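Long-range contact in benzoylformate decarboxylase (Mycobacterium smegmatis, PDB 4Q9D), which belongs to the thiamine pyrophosphate-dependent enzyme family and is built of three alpha/beta domains, with a magnesium ion bound in the model: residues B[14-18]-B[174-178]. Residues are numbered along the deposited sequence; the frame is centred on the assembly and turned at random.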
loop_
_atom_site.group_PDB
_atom_site.type_symbol
_atom_site.label_atom_id
_atom_site.label_comp_id
_atom_site.label_asym_id
_atom_site.label_seq_id
_atom_site.Cartn_x
_atom_site.Cartn_y
_atom_site.Cartn_z
ATOM N N LEU B 14 -5.941 -17.466 -25.830
ATOM C CA LEU B 14 -6.991 -17.202 -24.848
ATOM C C LEU B 14 -7.619 -15.832 -25.108
ATOM O O LEU B 14 -8.839 -15.688 -25.093
ATOM C CB LEU B 14 -6.436 -17.247 -23.414
ATOM C CG LEU B 14 -7.372 -16.729 -22.320
ATOM C CD1 LEU B 14 -8.585 -17.661 -22.195
ATOM C CD2 LEU B 14 -6.609 -16.684 -21.007
ATOM N N LEU B 15 -6.770 -14.833 -25.334
ATOM C CA LEU B 15 -7.239 -13.476 -25.594
ATOM C C LEU B 15 -8.230 -13.488 -26.769
ATOM O O LEU B 15 -9.293 -12.866 -26.703
ATOM C CB LEU B 15 -6.029 -12.547 -25.896
ATOM C CG LEU B 15 -5.081 -12.247 -24.721
ATOM C CD1 LEU B 15 -3.963 -11.336 -25.175
ATOM C CD2 LEU B 15 -5.865 -11.606 -23.521
ATOM N N ARG B 16 -7.890 -14.205 -27.840
ATOM C CA ARG B 16 -8.804 -14.311 -28.994
ATOM C C ARG B 16 -10.155 -14.888 -28.572
ATOM O O ARG B 16 -11.195 -14.334 -28.925
ATOM C CB ARG B 16 -8.184 -15.161 -30.130
ATOM C CG ARG B 16 -9.026 -15.267 -31.415
ATOM C CD ARG B 16 -8.344 -16.199 -32.464
ATOM N NE ARG B 16 -7.088 -15.617 -32.931
ATOM C CZ ARG B 16 -5.879 -16.051 -32.594
ATOM N NH1 ARG B 16 -5.743 -17.117 -31.797
ATOM N NH2 ARG B 16 -4.807 -15.427 -33.073
ATOM N N LYS B 17 -10.148 -16.003 -27.833
ATOM C CA LYS B 17 -11.412 -16.601 -27.359
ATOM C C LYS B 17 -12.232 -15.652 -26.493
ATOM O O LYS B 17 -13.452 -15.684 -26.540
ATOM C CB LYS B 17 -11.155 -17.893 -26.580
ATOM C CG LYS B 17 -10.533 -19.013 -27.454
ATOM C CD LYS B 17 -10.180 -20.251 -26.625
ATOM C CE LYS B 17 -9.357 -21.249 -27.437
ATOM N NZ LYS B 17 -8.819 -22.331 -26.567
ATOM N N LEU B 18 -11.555 -14.802 -25.717
ATOM C CA LEU B 18 -12.228 -13.851 -24.832
ATOM C C LEU B 18 -12.725 -12.624 -25.591
ATOM O O LEU B 18 -13.503 -11.831 -25.054
ATOM C CB LEU B 18 -11.276 -13.395 -23.707
ATOM C CG LEU B 18 -10.876 -14.504 -22.738
ATOM C CD1 LEU B 18 -10.016 -13.959 -21.613
ATOM C CD2 LEU B 18 -12.138 -15.128 -22.171
ATOM N N ALA B 174 -4.831 -22.612 -22.258
ATOM C CA ALA B 174 -5.425 -21.945 -21.094
ATOM C C ALA B 174 -6.903 -22.282 -20.996
ATOM O O ALA B 174 -7.600 -22.256 -22.009
ATOM C CB ALA B 174 -5.241 -20.441 -21.238
ATOM N N ALA B 175 -7.385 -22.574 -19.786
ATOM C CA ALA B 175 -8.804 -22.795 -19.565
ATOM C C ALA B 175 -9.567 -21.508 -19.870
ATOM O O ALA B 175 -9.083 -20.405 -19.595
ATOM C CB ALA B 175 -9.063 -23.238 -18.126
ATOM N N VAL B 176 -10.738 -21.652 -20.470
ATOM C CA VAL B 176 -11.560 -20.524 -20.858
ATOM C C VAL B 176 -12.732 -20.518 -19.898
ATOM O O VAL B 176 -13.486 -21.488 -19.813
ATOM C CB VAL B 176 -12.049 -20.660 -22.328
ATOM C CG1 VAL B 176 -12.828 -19.399 -22.782
ATOM C CG2 VAL B 176 -10.864 -20.897 -23.257
ATOM N N ARG B 177 -12.878 -19.445 -19.140
ATOM C CA ARG B 177 -13.970 -19.391 -18.176
ATOM C C ARG B 177 -14.902 -18.286 -18.557
ATOM O O ARG B 177 -14.535 -17.426 -19.356
ATOM C CB ARG B 177 -13.419 -19.121 -16.783
ATOM C CG ARG B 177 -12.481 -20.209 -16.310
ATOM C CD ARG B 177 -12.229 -20.004 -14.814
ATOM N NE ARG B 177 -11.261 -18.924 -14.521
ATOM C CZ ARG B 177 -11.499 -17.895 -13.707
ATOM N NH1 ARG B 177 -12.690 -17.750 -13.130
ATOM N NH2 ARG B 177 -10.534 -17.020 -13.454
ATOM N N SER B 178 -16.092 -18.293 -17.956
ATOM C CA SER B 178 -17.033 -17.192 -18.089
ATOM C C SER B 178 -17.549 -16.843 -16.704
ATOM O O SER B 178 -17.622 -17.712 -15.835
ATOM C CB SER B 178 -18.208 -17.545 -19.041
ATOM O OG SER B 178 -19.074 -18.526 -18.455
HETATM O O HOH W 1 -7.427 -20.994 -24.529
#
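Leu14, on helix 7-18, is the bump against which the extended segment 174-178 lies. With CG anti to the backbone N (chi1 169°), its fork reaches the loop and the two methyls part. Leu14 CD2 rests on Ala174 CB at 4.0 Å, while Leu14 CD1 lies 4.1 Å from Val176 CG2 and 3.8 Å from the carbonyl O of Ala175. Ala175 CB points away from the helix, and the residue packs on Pro309 of the second subunit. Val176 answers from the loop: its CG2 methyl sits in the notch between Leu14 and Lys17, almost one turn apart on the helix. The Lys17 and Val176 side chains cross at about a right angle, with Lys17 CD only 3.5 Å from Val176 CG2, a tight fit. Val176 CG1 meets Leu18 CD2 more loosely, at 4.4 Å. The extended Lys17 chain runs past Val176 on the solvent-exposed side, and its NZ donates to a water that in turn donates to Ala174 O. Helix 138-150 adjoins both segments, Tyr146 touching Leu18 and Pro139 touching Ala174. Arg177 NH2 is hydrogen-bonded to Ala306 O of the second subunit. The arrangement is plain apolar packing of a linker on a helix: the connection from the N-terminal to the central domain is laid along helices 7-18 and 138-150 of the parallel-sheet, alpha/beta N-terminal domain, as in the three-domain fold of thiamine pyrophosphate enzymes.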